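Side-chain contacts in Glyco_hydro_cc domain-containing protein (Pseudomonas viridiflava, PDB 6UAV), which acts as an endo-beta-1,3-glucanase of glycoside hydrolase family 128 (subgroup II), cleaving beta-1,3-glucan chains at internal linkages: residues 138-143 with 176-181; 100-105 with 152-157; 6-11 with 19-24. One frame throughout, in Å; residues are numbered along the deposited sequence.

Contact 1 (138-143 with 176-181); sequences AFYAAY and YGKPFW
The rings of Tyr140 and Tyr176 lie nearly parallel, their planes only 21° apart, yet they are slid so far past one another that the centroids of the Tyr140 and Tyr176 rings are 5.5 Å apart and the rings barely overlap. The closest approach is oblique to both rings, Tyr140 CE1 to Tyr176 CD1 at 3.8 Å.

The setting is the outer layer of a (beta/alpha)8 (TIM) barrel: Tyr140 projects from helix 132-146, while Tyr176 and Lys178 belong to the loop that leads into strand 180-185. At this surface aromatic packing gives way to solvent-mediated polar contact. Tyr140 has an unusual first torsion (chi1 -96°), well off a staggered position, and its ring reaches out toward the loop with the hydroxyl leading. Lys178 bends at chi2 (-52°) and is extended beyond it, which brings its CE beside the hydroxyl, 3.7 Å from Tyr140 OH.

The polar ends of the loop residues have other main partners. Tyr176 OH is bonded to Asp137, within the same helix as Tyr140, and Lys178 NZ to the backbone O of Ile154. Two waters complete the junction. Water 1 accepts a weak bond from Lys178 NZ and lies 3.2 Å from Tyr140 OH, giving the ammonium a looser second link. Water 2 binds more closely, 2.6 Å from Tyr140 OH, and donates to the carbonyl O of Tyr176, with 2.6 Å between water 2 and Tyr176 O.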
loop_
_atom_site.group_PDB
_atom_site.type_symbol
_atom_site.label_atom_id
_atom_site.label_comp_id
_atom_site.label_asym_id
_atom_site.label_seq_id
_atom_site.Cartn_x
_atom_site.Cartn_y
_atom_site.Cartn_z
ATOM N N ALA A 138 -8.301 8.054 -17.806
ATOM C CA ALA A 138 -9.745 7.865 -18.009
ATOM C C ALA A 138 -10.503 8.226 -16.734
ATOM O O ALA A 138 -11.594 8.831 -16.839
ATOM C CB ALA A 138 -10.011 6.459 -18.422
ATOM N N PHE A 139 -9.970 7.832 -15.567
ATOM C CA PHE A 139 -10.610 8.138 -14.264
ATOM C C PHE A 139 -10.641 9.648 -14.063
ATOM O O PHE A 139 -11.727 10.195 -13.727
ATOM C CB PHE A 139 -9.796 7.438 -13.160
ATOM C CG PHE A 139 -10.050 7.934 -11.777
ATOM C CD1 PHE A 139 -11.295 7.802 -11.187
ATOM C CD2 PHE A 139 -9.052 8.603 -11.097
ATOM C CE1 PHE A 139 -11.520 8.306 -9.921
ATOM C CE2 PHE A 139 -9.271 9.106 -9.823
ATOM C CZ PHE A 139 -10.509 8.935 -9.231
ATOM N N TYR A 140 -9.542 10.334 -14.331
ATOM C CA TYR A 140 -9.511 11.812 -14.249
ATOM C C TYR A 140 -10.552 12.423 -15.212
ATOM O O TYR A 140 -11.337 13.291 -14.830
ATOM C CB TYR A 140 -8.121 12.338 -14.608
ATOM C CG TYR A 140 -7.196 12.620 -13.450
ATOM C CD1 TYR A 140 -6.477 11.578 -12.866
ATOM C CD2 TYR A 140 -6.980 13.903 -12.991
ATOM C CE1 TYR A 140 -5.554 11.803 -11.869
ATOM C CE2 TYR A 140 -6.066 14.142 -11.980
ATOM C CZ TYR A 140 -5.358 13.090 -11.437
ATOM O OH TYR A 140 -4.468 13.292 -10.436
ATOM N N ALA A 141 -10.650 11.915 -16.437
ATOM C CA ALA A 141 -11.580 12.475 -17.441
ATOM C C ALA A 141 -13.036 12.199 -17.012
ATOM O O ALA A 141 -13.879 13.059 -17.255
ATOM C CB ALA A 141 -11.242 11.881 -18.782
ATOM N N ALA A 142 -13.298 11.025 -16.411
ATOM C CA ALA A 142 -14.659 10.634 -15.983
ATOM C C ALA A 142 -15.064 11.536 -14.823
ATOM O O ALA A 142 -16.176 12.088 -14.798
ATOM C CB ALA A 142 -14.710 9.200 -15.588
ATOM N N TYR A 143 -14.195 11.667 -13.835
ATOM C CA TYR A 143 -14.503 12.510 -12.660
ATOM C C TYR A 143 -14.720 13.950 -13.135
ATOM O O TYR A 143 -15.731 14.601 -12.782
ATOM C CB TYR A 143 -13.414 12.410 -11.598
ATOM C CG TYR A 143 -13.848 13.181 -10.382
ATOM C CD1 TYR A 143 -13.691 14.538 -10.324
ATOM C CD2 TYR A 143 -14.482 12.569 -9.303
ATOM C CE1 TYR A 143 -14.096 15.277 -9.225
ATOM C CE2 TYR A 143 -14.929 13.290 -8.211
ATOM C CZ TYR A 143 -14.708 14.650 -8.150
ATOM O OH TYR A 143 -15.170 15.432 -7.127
ATOM N N TYR A 176 1.336 12.961 -13.083
ATOM C CA TYR A 176 0.108 13.473 -12.404
ATOM C C TYR A 176 0.496 14.549 -11.384
ATOM O O TYR A 176 -0.410 15.186 -10.835
ATOM C CB TYR A 176 -0.717 12.330 -11.795
ATOM C CG TYR A 176 -1.188 11.381 -12.865
ATOM C CD1 TYR A 176 -2.216 11.740 -13.730
ATOM C CD2 TYR A 176 -0.513 10.221 -13.121
ATOM C CE1 TYR A 176 -2.607 10.920 -14.768
ATOM C CE2 TYR A 176 -0.901 9.369 -14.138
ATOM C CZ TYR A 176 -1.940 9.728 -14.975
ATOM O OH TYR A 176 -2.286 8.933 -16.019
ATOM N N GLY A 177 1.780 14.697 -11.077
ATOM C CA GLY A 177 2.242 15.726 -10.114
ATOM C C GLY A 177 1.880 15.341 -8.679
ATOM O O GLY A 177 1.804 16.237 -7.793
ATOM N N LYS A 178 1.649 14.055 -8.424
ATOM C CA LYS A 178 1.259 13.543 -7.105
ATOM C C LYS A 178 2.369 12.689 -6.493
ATOM O O LYS A 178 3.031 11.883 -7.189
ATOM C CB LYS A 178 0.055 12.624 -7.264
ATOM C CG LYS A 178 -1.200 13.291 -7.796
ATOM C CD LYS A 178 -1.632 14.560 -7.035
ATOM C CE LYS A 178 -2.932 15.071 -7.627
ATOM N NZ LYS A 178 -3.586 16.039 -6.732
ATOM N N PRO A 179 2.602 12.849 -5.173
ATOM C CA PRO A 179 3.470 11.934 -4.438
ATOM C C PRO A 179 2.768 10.587 -4.220
ATOM O O PRO A 179 1.602 10.392 -4.572
ATOM C CB PRO A 179 3.741 12.675 -3.140
ATOM C CG PRO A 179 2.457 13.407 -2.929
ATOM C CD PRO A 179 2.066 13.912 -4.306
ATOM N N PHE A 180 3.555 9.605 -3.772
ATOM C CA PHE A 180 3.162 8.185 -3.779
ATOM C C PHE A 180 3.249 7.583 -2.385
ATOM O O PHE A 180 4.141 7.975 -1.593
ATOM C CB PHE A 180 4.088 7.343 -4.640
ATOM C CG PHE A 180 4.177 7.856 -6.052
ATOM C CD1 PHE A 180 3.194 7.514 -6.952
ATOM C CD2 PHE A 180 5.296 8.551 -6.487
ATOM C CE1 PHE A 180 3.267 7.950 -8.262
ATOM C CE2 PHE A 180 5.384 8.948 -7.810
ATOM C CZ PHE A 180 4.363 8.648 -8.692
ATOM N N TRP A 181 2.442 6.567 -2.180
ATOM C CA TRP A 181 2.741 5.470 -1.244
ATOM C C TRP A 181 2.903 4.209 -2.094
ATOM O O TRP A 181 1.997 3.889 -2.929
ATOM C CB TRP A 181 1.598 5.282 -0.241
ATOM C CG TRP A 181 1.356 6.375 0.762
ATOM C CD1 TRP A 181 1.492 7.734 0.672
ATOM C CD2 TRP A 181 0.811 6.120 2.069
ATOM N NE1 TRP A 181 1.070 8.341 1.832
ATOM C CE2 TRP A 181 0.636 7.367 2.701
ATOM C CE3 TRP A 181 0.506 4.944 2.763
ATOM C CZ2 TRP A 181 0.139 7.474 4.006
ATOM C CZ3 TRP A 181 0.005 5.058 4.033
ATOM C CH2 TRP A 181 -0.196 6.307 4.635
HETATM O O HOH W 1 -5.956 15.332 -8.529
HETATM O O HOH W 2 -2.984 15.321 -11.263
#

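Contact 2 (100-105 with 152-157); sequences QLWPRL and PQIDYL
Trp102 carries this contact from its helix, making one hydrogen bond and two apolar contacts with the loop 152-155. It illustrates how a (beta/alpha)8 barrel fastens an outer helix, here 95-112, to a segment entering a strand, here 156-161.

The polar link is Trp102 NE1 to the backbone O of Gln153, at 2.8 Å. The oxygen lies in the indole plane at the ring's edge, but the bond is bent (148° at the hydrogen) and the donor is tilted 28° from the carbonyl plane. The indole's polar atom is thus satisfied within a buried interface.

The apolar contacts flank that bond. Pro152 CB comes obliquely to the five-membered ring, 3.7 Å from Trp102 CD1, whereas Ile154 CG1 approaches the six-membered ring at CZ2 more loosely, the two side chains crossing at about a right angle. Leu105 CD1 rests over one indole face, and Phe139 of helix 132-146 adds an edge-to-face ring contact.

Within the loop, the Gln153 amide nitrogen is shared between Ser109 OG and Asp155, which has a second partner in Leu116 N. The bond to Asp155 is nearly straight: Gln153 NE2 donates to the syn lone pair of Asp155 OD2 at 2.9 Å.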
loop_
_atom_site.group_PDB
_atom_site.type_symbol
_atom_site.label_atom_id
_atom_site.label_comp_id
_atom_site.label_asym_id
_atom_site.label_seq_id
_atom_site.Cartn_x
_atom_site.Cartn_y
_atom_site.Cartn_z
ATOM N N GLN A 100 -17.564 7.275 -10.073
ATOM C CA GLN A 100 -18.873 7.251 -9.366
ATOM C C GLN A 100 -18.659 7.137 -7.839
ATOM O O GLN A 100 -19.398 7.800 -7.047
ATOM C CB GLN A 100 -19.750 6.111 -9.907
ATOM C CG GLN A 100 -21.130 5.985 -9.257
ATOM C CD GLN A 100 -22.072 5.167 -10.124
ATOM O OE1 GLN A 100 -21.683 4.518 -11.077
ATOM N NE2 GLN A 100 -23.340 5.143 -9.815
ATOM N N LEU A 101 -17.729 6.319 -7.381
ATOM C CA LEU A 101 -17.422 6.155 -5.931
ATOM C C LEU A 101 -16.817 7.443 -5.374
ATOM O O LEU A 101 -16.963 7.718 -4.191
ATOM C CB LEU A 101 -16.493 4.952 -5.741
ATOM C CG LEU A 101 -16.035 4.669 -4.313
ATOM C CD1 LEU A 101 -17.212 4.340 -3.424
ATOM C CD2 LEU A 101 -15.012 3.561 -4.270
ATOM N N TRP A 102 -16.036 8.146 -6.166
ATOM C CA TRP A 102 -15.040 9.091 -5.604
ATOM C C TRP A 102 -15.676 10.124 -4.700
ATOM O O TRP A 102 -15.103 10.448 -3.647
ATOM C CB TRP A 102 -14.185 9.725 -6.728
ATOM C CG TRP A 102 -12.819 10.087 -6.228
ATOM C CD1 TRP A 102 -12.315 11.316 -5.864
ATOM C CD2 TRP A 102 -11.792 9.141 -5.933
ATOM N NE1 TRP A 102 -11.035 11.167 -5.411
ATOM C CE2 TRP A 102 -10.691 9.861 -5.418
ATOM C CE3 TRP A 102 -11.687 7.754 -6.039
ATOM C CZ2 TRP A 102 -9.491 9.248 -5.049
ATOM C CZ3 TRP A 102 -10.474 7.161 -5.718
ATOM C CH2 TRP A 102 -9.405 7.900 -5.240
ATOM N N PRO A 103 -16.833 10.735 -5.050
ATOM C CA PRO A 103 -17.424 11.773 -4.178
ATOM C C PRO A 103 -17.694 11.258 -2.747
ATOM O O PRO A 103 -17.608 12.053 -1.801
ATOM C CB PRO A 103 -18.702 12.201 -4.915
ATOM C CG PRO A 103 -18.357 11.906 -6.410
ATOM C CD PRO A 103 -17.594 10.597 -6.314
ATOM N N ARG A 104 -18.088 10.002 -2.606
ATOM C CA ARG A 104 -18.253 9.334 -1.268
ATOM C C ARG A 104 -16.932 9.367 -0.476
ATOM O O ARG A 104 -16.963 9.634 0.744
ATOM C CB ARG A 104 -18.796 7.914 -1.471
ATOM C CG ARG A 104 -20.271 7.905 -1.856
ATOM C CD ARG A 104 -20.709 6.517 -2.276
ATOM N NE ARG A 104 -20.606 5.474 -1.272
ATOM C CZ ARG A 104 -20.758 4.189 -1.556
ATOM N NH1 ARG A 104 -21.087 3.863 -2.803
ATOM N NH2 ARG A 104 -20.678 3.257 -0.608
ATOM N N LEU A 105 -15.798 9.117 -1.136
ATOM C CA LEU A 105 -14.451 9.185 -0.520
ATOM C C LEU A 105 -14.112 10.624 -0.198
ATOM O O LEU A 105 -13.547 10.880 0.881
ATOM C CB LEU A 105 -13.424 8.523 -1.438
ATOM C CG LEU A 105 -13.787 7.097 -1.849
ATOM C CD1 LEU A 105 -12.724 6.591 -2.743
ATOM C CD2 LEU A 105 -13.955 6.154 -0.643
ATOM N N PRO A 152 -10.416 14.920 -9.592
ATOM C CA PRO A 152 -10.687 14.176 -8.354
ATOM C C PRO A 152 -9.648 14.556 -7.304
ATOM O O PRO A 152 -8.477 14.853 -7.652
ATOM C CB PRO A 152 -10.561 12.713 -8.758
ATOM C CG PRO A 152 -9.640 12.740 -9.961
ATOM C CD PRO A 152 -9.982 14.019 -10.675
ATOM N N GLN A 153 -10.071 14.588 -6.033
ATOM C CA GLN A 153 -9.101 14.823 -4.938
ATOM C C GLN A 153 -8.188 13.605 -4.839
ATOM O O GLN A 153 -8.685 12.510 -4.583
ATOM C CB GLN A 153 -9.858 14.945 -3.627
ATOM C CG GLN A 153 -8.929 15.226 -2.430
ATOM C CD GLN A 153 -9.694 15.122 -1.121
ATOM O OE1 GLN A 153 -10.892 15.408 -1.100
ATOM N NE2 GLN A 153 -9.031 14.707 -0.041
ATOM N N ILE A 154 -6.912 13.800 -5.078
ATOM C CA ILE A 154 -5.895 12.735 -4.906
ATOM C C ILE A 154 -4.793 13.381 -4.104
ATOM O O ILE A 154 -4.135 14.291 -4.612
ATOM C CB ILE A 154 -5.404 12.144 -6.235
ATOM C CG1 ILE A 154 -6.515 11.422 -7.022
ATOM C CG2 ILE A 154 -4.257 11.152 -5.915
ATOM C CD1 ILE A 154 -6.019 10.908 -8.357
ATOM N N ASP A 155 -4.645 12.979 -2.856
ATOM C CA ASP A 155 -3.568 13.517 -1.990
ATOM C C ASP A 155 -2.261 12.774 -2.326
ATOM O O ASP A 155 -1.199 13.467 -2.479
ATOM C CB ASP A 155 -3.998 13.482 -0.528
ATOM C CG ASP A 155 -5.211 14.348 -0.265
ATOM O OD1 ASP A 155 -5.082 15.632 -0.431
ATOM O OD2 ASP A 155 -6.313 13.747 -0.021
ATOM N N TYR A 156 -2.341 11.460 -2.495
ATOM C CA TYR A 156 -1.190 10.608 -2.895
ATOM C C TYR A 156 -1.754 9.586 -3.831
ATOM O O TYR A 156 -2.815 9.059 -3.491
ATOM C CB TYR A 156 -0.582 9.828 -1.714
ATOM C CG TYR A 156 0.077 10.727 -0.722
ATOM C CD1 TYR A 156 -0.650 11.455 0.180
ATOM C CD2 TYR A 156 1.449 10.879 -0.749
ATOM C CE1 TYR A 156 -0.016 12.335 1.035
ATOM C CE2 TYR A 156 2.084 11.735 0.129
ATOM C CZ TYR A 156 1.346 12.453 1.027
ATOM O OH TYR A 156 2.036 13.332 1.826
ATOM N N LEU A 157 -1.025 9.255 -4.879
ATOM C CA LEU A 157 -1.315 8.023 -5.639
ATOM C C LEU A 157 -0.713 6.844 -4.871
ATOM O O LEU A 157 0.194 7.033 -4.045
ATOM C CB LEU A 157 -0.731 8.106 -7.039
ATOM C CG LEU A 157 -1.543 8.968 -8.018
ATOM C CD1 LEU A 157 -0.744 9.160 -9.303
ATOM C CD2 LEU A 157 -2.919 8.342 -8.329
#

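Contact 3 (6-11 with 19-24); sequences RGVAYD and SALSTG
Arg6 lays its aliphatic chain against the backbone carbonyl of Gly24, and this is the close part of an interface inside the first beta-alpha-beta unit of the TIM barrel: strand 6-9, helix 15-22 and strand 27-29. The carbonyl oxygen points toward three successive methylenes of the arginine, with Gly24 O 3.7 Å from Arg6 CB, 3.7 Å from Arg6 CG and 3.6 Å from Arg6 CD. The chain leaves the strand with CG opposite the backbone N (chi1 -171°), and the bend at chi3 (-48°) turns the guanidinium off past the glycine, where it finds its bonds outside this pair of segments. Its NE is bonded to Tyr223 OH, while NH1 and NH2 go to the carbonyl oxygens of Leu256 and Pro257, near the end of the chain. Three bonds, one from each nitrogen, fix the rotation of the buried group, and the Gly24 carbonyl, close to CD, probably adds only a mild electrostatic attraction.

Two residues along the strand, the packing is looser. Val8 and Leu21 point toward each other from strand and helix, but only a methyl of each approaches, and other residues share the work: Val8 also touches Met25, Leu239 and Tyr253. On the outer side Thr23 is exposed to solvent and Ser22 partly so. The chain then turns inward again to Gly24, whose N reaches Leu21 O at 3.3 Å, before joining strand 27-29 beside strand 6-9. All four residues that touch are buried, yet the apolar pair is the slacker, with Val8 CG2 and Leu21 CD2 4.4 Å apart.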
loop_
_atom_site.group_PDB
_atom_site.type_symbol
_atom_site.label_atom_id
_atom_site.label_comp_id
_atom_site.label_asym_id
_atom_site.label_seq_id
_atom_site.Cartn_x
_atom_site.Cartn_y
_atom_site.Cartn_z
ATOM N N ARG A 6 8.480 3.153 6.668
ATOM C CA ARG A 6 8.632 1.688 6.564
ATOM C C ARG A 6 7.399 0.946 7.073
ATOM O O ARG A 6 7.127 0.969 8.237
ATOM C CB ARG A 6 9.935 1.249 7.248
ATOM C CG ARG A 6 10.225 -0.211 6.974
ATOM C CD ARG A 6 11.694 -0.568 7.137
ATOM N NE ARG A 6 12.575 0.365 6.455
ATOM C CZ ARG A 6 13.849 0.613 6.769
ATOM N NH1 ARG A 6 14.502 -0.082 7.687
ATOM N NH2 ARG A 6 14.469 1.561 6.105
ATOM N N GLY A 7 6.723 0.201 6.203
ATOM C CA GLY A 7 5.528 -0.540 6.585
ATOM C C GLY A 7 5.539 -1.955 6.072
ATOM O O GLY A 7 6.467 -2.396 5.367
ATOM N N VAL A 8 4.459 -2.639 6.400
ATOM C CA VAL A 8 4.219 -4.024 5.933
ATOM C C VAL A 8 2.783 -4.100 5.438
ATOM O O VAL A 8 1.899 -3.620 6.126
ATOM C CB VAL A 8 4.550 -5.034 7.059
ATOM C CG1 VAL A 8 4.396 -6.460 6.545
ATOM C CG2 VAL A 8 5.978 -4.807 7.571
ATOM N N ALA A 9 2.578 -4.843 4.349
ATOM C CA ALA A 9 1.256 -5.142 3.770
ATOM C C ALA A 9 0.859 -6.534 4.225
ATOM O O ALA A 9 1.437 -7.484 3.700
ATOM C CB ALA A 9 1.332 -5.058 2.266
ATOM N N TYR A 10 0.161 -6.646 5.339
ATOM C CA TYR A 10 -0.075 -7.936 6.023
ATOM C C TYR A 10 -1.151 -7.739 7.069
ATOM O O TYR A 10 -1.083 -6.770 7.791
ATOM C CB TYR A 10 1.187 -8.489 6.696
ATOM C CG TYR A 10 1.060 -9.849 7.329
ATOM C CD1 TYR A 10 0.819 -10.956 6.537
ATOM C CD2 TYR A 10 1.224 -10.039 8.685
ATOM C CE1 TYR A 10 0.724 -12.212 7.097
ATOM C CE2 TYR A 10 1.069 -11.286 9.268
ATOM C CZ TYR A 10 0.826 -12.383 8.464
ATOM O OH TYR A 10 0.718 -13.671 8.957
ATOM N N ASP A 11 -2.042 -8.701 7.229
ATOM C CA ASP A 11 -3.067 -8.612 8.293
ATOM C C ASP A 11 -2.428 -9.064 9.615
ATOM O O ASP A 11 -2.725 -10.166 10.114
ATOM C CB ASP A 11 -4.306 -9.411 7.916
ATOM C CG ASP A 11 -5.477 -9.155 8.839
ATOM O OD1 ASP A 11 -5.500 -8.082 9.499
ATOM O OD2 ASP A 11 -6.406 -9.963 8.783
ATOM N N SER A 19 5.701 -7.075 18.356
ATOM C CA SER A 19 6.967 -6.949 19.117
ATOM C C SER A 19 8.121 -7.097 18.119
ATOM O O SER A 19 9.059 -6.237 18.105
ATOM C CB SER A 19 7.083 -7.980 20.214
ATOM O OG SER A 19 6.213 -7.710 21.316
ATOM N N ALA A 20 8.031 -8.113 17.256
ATOM C CA ALA A 20 9.118 -8.478 16.311
ATOM C C ALA A 20 9.289 -7.334 15.287
ATOM O O ALA A 20 10.447 -6.888 15.030
ATOM C CB ALA A 20 8.756 -9.814 15.677
ATOM N N LEU A 21 8.173 -6.849 14.743
ATOM C CA LEU A 21 8.188 -5.871 13.616
ATOM C C LEU A 21 8.517 -4.473 14.124
ATOM O O LEU A 21 9.057 -3.711 13.356
ATOM C CB LEU A 21 6.848 -5.844 12.901
ATOM C CG LEU A 21 6.531 -7.103 12.100
ATOM C CD1 LEU A 21 5.083 -7.091 11.734
ATOM C CD2 LEU A 21 7.446 -7.272 10.888
ATOM N N SER A 22 8.195 -4.132 15.353
ATOM C CA SER A 22 8.045 -2.700 15.694
ATOM C C SER A 22 9.387 -2.026 15.906
ATOM O O SER A 22 9.400 -0.803 15.910
ATOM C CB SER A 22 7.157 -2.557 16.896
ATOM O OG SER A 22 7.807 -3.111 17.996
ATOM N N THR A 23 10.483 -2.777 15.963
ATOM C CA THR A 23 11.841 -2.171 16.049
ATOM C C THR A 23 12.166 -1.361 14.795
ATOM O O THR A 23 12.888 -0.365 14.923
ATOM C CB THR A 23 12.905 -3.225 16.348
ATOM O OG1 THR A 23 12.900 -4.093 15.216
ATOM C CG2 THR A 23 12.603 -3.904 17.670
ATOM N N GLY A 24 11.681 -1.763 13.638
ATOM C CA GLY A 24 11.950 -1.044 12.367
ATOM C C GLY A 24 10.704 -0.626 11.577
ATOM O O GLY A 24 10.876 0.062 10.573
#

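In the fold
All three contacts reach the same closed parallel sheet of eight strands, two of them adjacent and the third on the opposite side of the chain's centre. Contact 3 comes first along the chain, complete within the opening beta-alpha-beta unit. Contacts 1 and 2 follow it, with their segments alternating: 100-105, 138-143, 152-157, 176-181. They join helices 95-112 and 132-146 to the segments leading into the neighbouring strands 156-161 and 180-185, lie about 9 Å apart between centres and touch, Pro179 O meeting Leu157 N. Contact 3 is centred about 29 Å from contact 1 and 27 Å from contact 2. Together they show the helical layer meeting the strands both within one beta-alpha-beta unit and between successive ones.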